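Local coordinates for protein 2-methyl-aconitate isomerase (Shewanella oneidensis, PDB 5K87) that catalyses the cis-trans isomerization of 2-methyl-aconitate in the 2-methylcitrate cycle II, a route of propionate degradation, at residues S106-N111 with I181-P186; I330-A335 with W375-A380. The protein carries 1 engineered substitution. All blocks are in the same frame, centred on the assembly; numbering follows the deposited sequence.

Contact 1 of 2, residues S106-N111 with I181-P186; sequences SGNCGN and IEFMNP
Phe183 reaches from strand 179-184 to the loop that carries Cys109, where its ring edge meets Asn108 and Gly110. CB is directed toward the loop, and CG, anti to the carbonyl carbon (chi1 -64°), continues the chain so that the far edge of the ring meets it. CG and CD1 stay on the strand side, and Ile181 lies beside the ring, two residues back along the same strand. On the other flank CD2 comes within 4.4 Å of Asn108 ND2. The approach tightens one atom further out, where CE2 is 3.7 Å from Asn108 ND2, and the ring ends with CZ 4.1 Å from Gly110 CA. Both partners lie at the edge of the ring, in or near its plane. The amide plane of Asn108 is turned 57° from the ring, and its nitrogen faces a C-H edge, so the pair is neither a stack nor an N-H to pi contact. The extended first torsion of Asn108 (chi1 -178°) carries its amide out from the loop to this edge. Around the pair, Ile150 of strand 148-157 touches both Asn108 and Phe183, while helix 324-334 adds Thr325 against Asn108 and Val328 against Phe183.

CB of Cys109, the probable proton donor/acceptor, is directed away from the strand. Gly110 N and Asn111 N each hydrogen-bond the bound malonate, while the side chain of Asn111, a substrate-binding residue, is held by Arg384, Thr23 and Met322. The buried contact has no hydrogen bond across it and rests on van der Waals packing at a ring edge. Phe183 is thus a second-shell residue: it packs behind the loop, whose backbone N-H groups are used on the anion.

Contact 2 of 2, residues I330-A335 with W375-A380; sequences IGTAAA and WTVIKA
Apolar packing joins Thr332, near the C-terminal end of helix 324-334, to Val377 on strand 374-391. The methyls do the touching: Thr332 CG2 lies 3.8 Å from Val377 CG2, the closest approach of the two segments. Each group gets there by its first torsion. Thr332 has CG2 anti to the backbone N, whereas Val377 puts CG1 in that position (chi1 177°) and offers CG2 to the helix. Ala380 CB adds a looser contact 4.4 Å from Thr332 OG1. At the other end Ala335 CB stands 5.5 Å from Val377 CG2; the indole of Trp375 packs on Ile336 and Pro337 in the loop beyond it. Met197 and Ala222, from loops elsewhere in the chain, also touch Thr332.

Polar groups bond within their own layers. The Thr332 hydroxyl donates to the carbonyl oxygen of Val328 one helical turn earlier, and Ala334 N bonds Ile330 O at 2.8 Å. On the strand side Ile378 and Lys379 both pair with Gln367 of strand 360-371. With Ile378 in a helical backbone conformation (phi -70°, psi -43°), this is consistent with a beta bulge. The extra residue would let Val377 and Ala380, three positions apart, both direct CB toward the helix, while Lys379 CB is directed away from the helix and its NZ forms a salt bridge with Glu182.

Helix and strand therefore meet through small side chains, in a buried contact with no hydrogen bond across it. With its hydroxyl already bonded inside the helix, Thr332 presents a mainly apolar surface, and the packing depends on shape rather than on directed bonds.

The two contacts share a pair of neighbouring antiparallel strands, 179-184 and 374-391, and their centres lie 13 Å apart. Probable backbone hydrogen bonds tie them together: Phe183 N to Ala380 O at 2.7 Å and Asn185 N to Ile378 O at 2.8 Å. Pro186 adds packing, with its CD 3.5 Å from Val377 O. Helix 324-334 spans both: it begins at substrate-binding Gly324, lines contact 1 with its first turns, and supplies Thr332 to contact 2. Contact 1 borders the active site, its loop bonding malonate directly, whereas the Ala380 side chain of contact 2 is about 13 Å from that ion, and contact 2 is structural packing.

Contact 1 of 2, residues S106-N111 with I181-P186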
ATOM      1  N   SER A 106       1.797   6.859 -21.511  1.00 14.46           N
ATOM      2  CA  SER A 106       0.789   7.117 -22.539  1.00 14.31           C
ATOM      3  C   SER A 106      -0.441   7.895 -22.066  1.00 16.29           C
ATOM      4  O   SER A 106      -1.273   8.281 -22.888  1.00 15.91           O
ATOM      5  CB  SER A 106       0.346   5.803 -23.199  1.00 16.59           C
ATOM      6  OG  SER A 106      -0.435   5.010 -22.326  1.00 16.27           O
ATOM      7  N   GLY A 107      -0.572   8.127 -20.766  1.00 13.87           N
ATOM      8  CA  GLY A 107      -1.775   8.759 -20.261  1.00 15.07           C
ATOM      9  C   GLY A 107      -1.553   9.796 -19.182  1.00 12.63           C
ATOM     10  O   GLY A 107      -0.454   9.943 -18.633  1.00 13.53           O
ATOM     11  N   ASN A 108      -2.622  10.510 -18.868  1.00 12.83           N
ATOM     12  CA  ASN A 108      -2.659  11.439 -17.750  1.00 13.33           C
ATOM     13  C   ASN A 108      -3.099  10.702 -16.484  1.00 13.09           C
ATOM     14  O   ASN A 108      -3.563   9.557 -16.541  1.00 13.04           O
ATOM     15  CB  ASN A 108      -3.652  12.557 -18.112  1.00 12.77           C
ATOM     16  CG  ASN A 108      -3.765  13.635 -17.060  1.00 13.36           C
ATOM     17  OD1 ASN A 108      -2.823  13.911 -16.317  1.00 13.26           O
ATOM     18  ND2 ASN A 108      -4.925  14.277 -17.014  1.00 14.02           N
ATOM     19  N   CYS A 109      -2.916  11.357 -15.342  1.00 13.03           N
ATOM     20  CA  CYS A 109      -3.576  10.955 -14.111  1.00 12.56           C
ATOM     21  C   CYS A 109      -4.426  12.121 -13.641  1.00 12.24           C
ATOM     22  O   CYS A 109      -3.910  13.187 -13.303  1.00 13.09           O
ATOM     23  CB  CYS A 109      -2.581  10.572 -13.021  1.00 12.09           C
ATOM     24  SG  CYS A 109      -3.456  10.107 -11.505  1.00 13.30           S
ATOM     25  N   GLY A 110      -5.737  11.932 -13.629  1.00 12.48           N
ATOM     26  CA  GLY A 110      -6.650  12.996 -13.265  1.00 12.42           C
ATOM     27  C   GLY A 110      -6.668  13.299 -11.785  1.00 12.52           C
ATOM     28  O   GLY A 110      -6.749  14.464 -11.394  1.00 13.37           O
ATOM     29  N   ASN A 111      -6.609  12.266 -10.954  1.00 11.34           N
ATOM     30  CA  ASN A 111      -6.627  12.477  -9.513  1.00 11.84           C
ATOM     31  C   ASN A 111      -5.439  13.283  -9.025  1.00 12.24           C
ATOM     32  O   ASN A 111      -5.570  14.091  -8.104  1.00 12.58           O
ATOM     33  CB  ASN A 111      -6.723  11.158  -8.763  1.00 11.43           C
ATOM     34  CG  ASN A 111      -8.152  10.704  -8.605  1.00 10.85           C
ATOM     35  OD1 ASN A 111      -8.956  11.381  -7.958  1.00 12.75           O
ATOM     36  ND2 ASN A 111      -8.495   9.568  -9.204  1.00 11.99           N
ATOM     37  N   ILE A 181     -10.757  21.547 -10.662  0.54 12.57           N
ATOM     38  CA  ILE A 181      -9.949  21.204 -11.826  0.54 13.09           C
ATOM     39  C   ILE A 181     -10.765  21.356 -13.101  0.54 13.65           C
ATOM     40  O   ILE A 181     -11.964  21.091 -13.098  0.54 13.30           O
ATOM     41  CB  ILE A 181      -9.470  19.741 -11.746  0.54 13.36           C
ATOM     42  CG1 ILE A 181      -8.813  19.471 -10.396  0.54 15.26           C
ATOM     43  CG2 ILE A 181      -8.511  19.423 -12.884  0.54 14.53           C
ATOM     44  CD1 ILE A 181      -7.595  20.302 -10.155  0.54 15.90           C
ATOM     45  N   GLU A 182     -10.123  21.785 -14.186  1.00 14.40           N
ATOM     46  CA  GLU A 182     -10.817  21.920 -15.465  1.00 15.14           C
ATOM     47  C   GLU A 182      -9.979  21.349 -16.593  1.00 17.15           C
ATOM     48  O   GLU A 182      -8.888  21.858 -16.888  1.00 19.57           O
ATOM     49  CB  GLU A 182     -11.088  23.386 -15.778  1.00 17.93           C
ATOM     50  CG  GLU A 182     -11.813  24.117 -14.673  1.00 17.75           C
ATOM     51  CD  GLU A 182     -12.049  25.567 -14.994  1.00 20.61           C
ATOM     52  OE1 GLU A 182     -12.517  26.299 -14.100  1.00 22.74           O
ATOM     53  OE2 GLU A 182     -11.773  25.968 -16.145  1.00 35.93           O
ATOM     54  N   PHE A 183     -10.517  20.324 -17.245  1.00 13.59           N
ATOM     55  CA  PHE A 183      -9.851  19.666 -18.351  1.00 12.91           C
ATOM     56  C   PHE A 183     -10.346  20.332 -19.622  1.00 13.12           C
ATOM     57  O   PHE A 183     -11.487  20.099 -20.053  1.00 14.24           O
ATOM     58  CB  PHE A 183     -10.205  18.179 -18.359  1.00 12.99           C
ATOM     59  CG  PHE A 183      -9.720  17.429 -17.138  1.00 12.75           C
ATOM     60  CD1 PHE A 183     -10.380  17.544 -15.919  1.00 13.52           C
ATOM     61  CD2 PHE A 183      -8.621  16.588 -17.218  1.00 14.33           C
ATOM     62  CE1 PHE A 183      -9.936  16.834 -14.800  1.00 14.75           C
ATOM     63  CE2 PHE A 183      -8.170  15.884 -16.104  1.00 15.08           C
ATOM     64  CZ  PHE A 183      -8.827  16.005 -14.898  1.00 14.35           C
ATOM     65  N   MET A 184      -9.511  21.178 -20.217  1.00 13.38           N
ATOM     66  CA  MET A 184      -9.918  21.935 -21.399  1.00 14.63           C
ATOM     67  C   MET A 184      -9.884  21.071 -22.652  1.00 15.54           C
ATOM     68  O   MET A 184      -8.973  20.259 -22.837  1.00 15.01           O
ATOM     69  CB  MET A 184      -8.995  23.135 -21.596  1.00 14.48           C
ATOM     70  CG  MET A 184      -8.904  24.058 -20.395  1.00 17.61           C
ATOM     71  SD  MET A 184     -10.488  24.693 -19.812  1.00 20.93           S
ATOM     72  CE  MET A 184     -11.039  25.614 -21.245  1.00 26.95           C
ATOM     73  N   ASN A 185     -10.889  21.253 -23.512  1.00 16.31           N
ATOM     74  CA  ASN A 185     -10.932  20.597 -24.824  1.00 15.95           C
ATOM     75  C   ASN A 185     -10.515  19.122 -24.758  1.00 16.41           C
ATOM     76  O   ASN A 185      -9.554  18.714 -25.412  1.00 16.62           O
ATOM     77  CB  ASN A 185     -10.047  21.371 -25.810  1.00 18.50           C
ATOM     78  CG  ASN A 185     -10.121  20.829 -27.227  1.00 27.85           C
ATOM     79  OD1 ASN A 185     -11.175  20.389 -27.686  1.00 30.65           O
ATOM     80  ND2 ASN A 185      -8.988  20.850 -27.928  1.00 29.75           N
ATOM     81  N   PRO A 186     -11.215  18.321 -23.936  1.00 14.71           N
ATOM     82  CA  PRO A 186     -10.712  16.975 -23.637  1.00 16.85           C
ATOM     83  C   PRO A 186     -10.759  15.972 -24.795  1.00 17.68           C
ATOM     84  O   PRO A 186     -10.011  14.997 -24.743  1.00 18.42           O
ATOM     85  CB  PRO A 186     -11.616  16.515 -22.486  1.00 18.00           C
ATOM     86  CG  PRO A 186     -12.872  17.295 -22.667  1.00 18.49           C
ATOM     87  CD  PRO A 186     -12.431  18.633 -23.164  1.00 15.91           C
TER

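Contact 2 of 2, residues I330-A335 with W375-A380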
ATOM      1  N   ILE A 330     -16.469   9.902 -18.603  1.00 12.82           N
ATOM      2  CA  ILE A 330     -17.856   9.724 -18.184  1.00 13.09           C
ATOM      3  C   ILE A 330     -18.650  11.007 -18.397  1.00 13.32           C
ATOM      4  O   ILE A 330     -19.729  10.988 -18.994  1.00 13.78           O
ATOM      5  CB  ILE A 330     -17.955   9.291 -16.707  1.00 12.45           C
ATOM      6  CG1 ILE A 330     -17.388   7.887 -16.528  1.00 12.40           C
ATOM      7  CG2 ILE A 330     -19.413   9.332 -16.219  1.00 13.39           C
ATOM      8  CD1 ILE A 330     -17.044   7.548 -15.087  1.00 12.56           C
ATOM      9  N   GLY A 331     -18.131  12.120 -17.892  1.00 13.44           N
ATOM     10  CA  GLY A 331     -18.838  13.387 -18.010  1.00 13.02           C
ATOM     11  C   GLY A 331     -19.012  13.801 -19.461  1.00 14.39           C
ATOM     12  O   GLY A 331     -20.078  14.297 -19.860  1.00 15.11           O
ATOM     13  N   THR A 332     -17.965  13.615 -20.258  1.00 13.27           N
ATOM     14  CA  THR A 332     -18.013  13.938 -21.678  1.00 14.45           C
ATOM     15  C   THR A 332     -19.016  13.049 -22.412  1.00 13.78           C
ATOM     16  O   THR A 332     -19.864  13.548 -23.169  1.00 14.66           O
ATOM     17  CB  THR A 332     -16.612  13.819 -22.321  1.00 13.69           C
ATOM     18  OG1 THR A 332     -15.704  14.698 -21.642  1.00 15.07           O
ATOM     19  CG2 THR A 332     -16.656  14.175 -23.800  1.00 17.71           C
ATOM     20  N   ALA A 333     -18.947  11.741 -22.197  1.00 14.01           N
ATOM     21  CA  ALA A 333     -19.883  10.851 -22.870  1.00 13.57           C
ATOM     22  C   ALA A 333     -21.312  11.136 -22.432  1.00 14.46           C
ATOM     23  O   ALA A 333     -22.254  11.059 -23.241  1.00 15.08           O
ATOM     24  CB  ALA A 333     -19.532   9.389 -22.605  1.00 14.20           C
ATOM     25  N   ALA A 334     -21.494  11.441 -21.153  1.00 14.13           N
ATOM     26  CA  ALA A 334     -22.829  11.710 -20.637  1.00 14.01           C
ATOM     27  C   ALA A 334     -23.446  12.938 -21.298  1.00 15.43           C
ATOM     28  O   ALA A 334     -24.675  13.034 -21.405  1.00 16.71           O
ATOM     29  CB  ALA A 334     -22.806  11.883 -19.138  1.00 15.27           C
ATOM     30  N   ALA A 335     -22.603  13.866 -21.741  1.00 14.29           N
ATOM     31  CA  ALA A 335     -23.065  15.110 -22.359  1.00 16.11           C
ATOM     32  C   ALA A 335     -23.422  14.949 -23.837  1.00 17.12           C
ATOM     33  O   ALA A 335     -23.962  15.873 -24.461  1.00 18.32           O
ATOM     34  CB  ALA A 335     -22.008  16.193 -22.197  1.00 15.70           C
ATOM     35  N   TRP A 375     -20.812  17.889 -32.338  1.00 25.37           N
ATOM     36  CA  TRP A 375     -20.518  18.170 -30.942  1.00 25.86           C
ATOM     37  C   TRP A 375     -19.085  18.599 -30.708  1.00 26.27           C
ATOM     38  O   TRP A 375     -18.148  18.011 -31.249  1.00 27.68           O
ATOM     39  CB  TRP A 375     -20.799  16.948 -30.082  1.00 24.95           C
ATOM     40  CG  TRP A 375     -22.231  16.696 -29.897  1.00 22.95           C
ATOM     41  CD1 TRP A 375     -22.939  15.629 -30.357  1.00 25.94           C
ATOM     42  CD2 TRP A 375     -23.161  17.531 -29.202  1.00 21.24           C
ATOM     43  NE1 TRP A 375     -24.252  15.743 -29.986  1.00 22.22           N
ATOM     44  CE2 TRP A 375     -24.418  16.903 -29.280  1.00 23.36           C
ATOM     45  CE3 TRP A 375     -23.054  18.750 -28.526  1.00 21.83           C
ATOM     46  CZ2 TRP A 375     -25.558  17.446 -28.702  1.00 19.53           C
ATOM     47  CZ3 TRP A 375     -24.185  19.290 -27.952  1.00 23.55           C
ATOM     48  CH2 TRP A 375     -25.426  18.639 -28.047  1.00 21.46           C
ATOM     49  N   THR A 376     -18.931  19.631 -29.891  1.00 25.34           N
ATOM     50  CA  THR A 376     -17.637  19.986 -29.341  1.00 23.34           C
ATOM     51  C   THR A 376     -17.790  20.029 -27.829  1.00 21.74           C
ATOM     52  O   THR A 376     -18.840  20.423 -27.308  1.00 24.69           O
ATOM     53  CB  THR A 376     -17.170  21.359 -29.823  1.00 23.17           C
ATOM     54  OG1 THR A 376     -18.055  22.361 -29.317  1.00 27.22           O
ATOM     55  CG2 THR A 376     -17.153  21.418 -31.344  1.00 29.38           C
ATOM     56  N   VAL A 377     -16.753  19.605 -27.117  1.00 19.34           N
ATOM     57  CA  VAL A 377     -16.754  19.709 -25.667  1.00 17.97           C
ATOM     58  C   VAL A 377     -15.683  20.690 -25.227  1.00 17.30           C
ATOM     59  O   VAL A 377     -14.488  20.460 -25.403  1.00 19.23           O
ATOM     60  CB  VAL A 377     -16.575  18.350 -24.978  1.00 20.18           C
ATOM     61  CG1 VAL A 377     -16.519  18.532 -23.469  1.00 21.22           C
ATOM     62  CG2 VAL A 377     -17.722  17.426 -25.354  1.00 28.49           C
ATOM     63  N   ILE A 378     -16.130  21.803 -24.675  1.00 15.20           N
ATOM     64  CA  ILE A 378     -15.248  22.901 -24.326  1.00 16.12           C
ATOM     65  C   ILE A 378     -14.347  22.552 -23.142  1.00 16.15           C
ATOM     66  O   ILE A 378     -13.153  22.867 -23.141  1.00 15.99           O
ATOM     67  CB  ILE A 378     -16.080  24.156 -24.010  1.00 20.35           C
ATOM     68  CG1 ILE A 378     -16.831  24.612 -25.265  1.00 24.01           C
ATOM     69  CG2 ILE A 378     -15.196  25.270 -23.472  1.00 21.85           C
ATOM     70  CD1 ILE A 378     -17.764  25.778 -25.037  1.00 32.81           C
ATOM     71  N   LYS A 379     -14.930  21.910 -22.139  1.00 14.63           N
ATOM     72  CA  LYS A 379     -14.194  21.556 -20.936  1.00 15.12           C
ATOM     73  C   LYS A 379     -14.994  20.564 -20.121  1.00 16.06           C
ATOM     74  O   LYS A 379     -16.220  20.449 -20.270  1.00 16.58           O
ATOM     75  CB  LYS A 379     -13.894  22.795 -20.087  1.00 17.76           C
ATOM     76  CG  LYS A 379     -15.134  23.457 -19.518  1.00 21.03           C
ATOM     77  CD  LYS A 379     -14.792  24.490 -18.447  1.00 26.04           C
ATOM     78  CE  LYS A 379     -14.171  25.739 -19.041  1.00 32.21           C
ATOM     79  NZ  LYS A 379     -13.951  26.794 -18.003  1.00 31.52           N
ATOM     80  N   ALA A 380     -14.282  19.834 -19.271  1.00 14.44           N
ATOM     81  CA  ALA A 380     -14.894  19.006 -18.245  1.00 14.22           C
ATOM     82  C   ALA A 380     -14.339  19.445 -16.901  1.00 13.19           C
ATOM     83  O   ALA A 380     -13.147  19.746 -16.781  1.00 15.86           O
ATOM     84  CB  ALA A 380     -14.602  17.547 -18.489  1.00 15.13           C
TER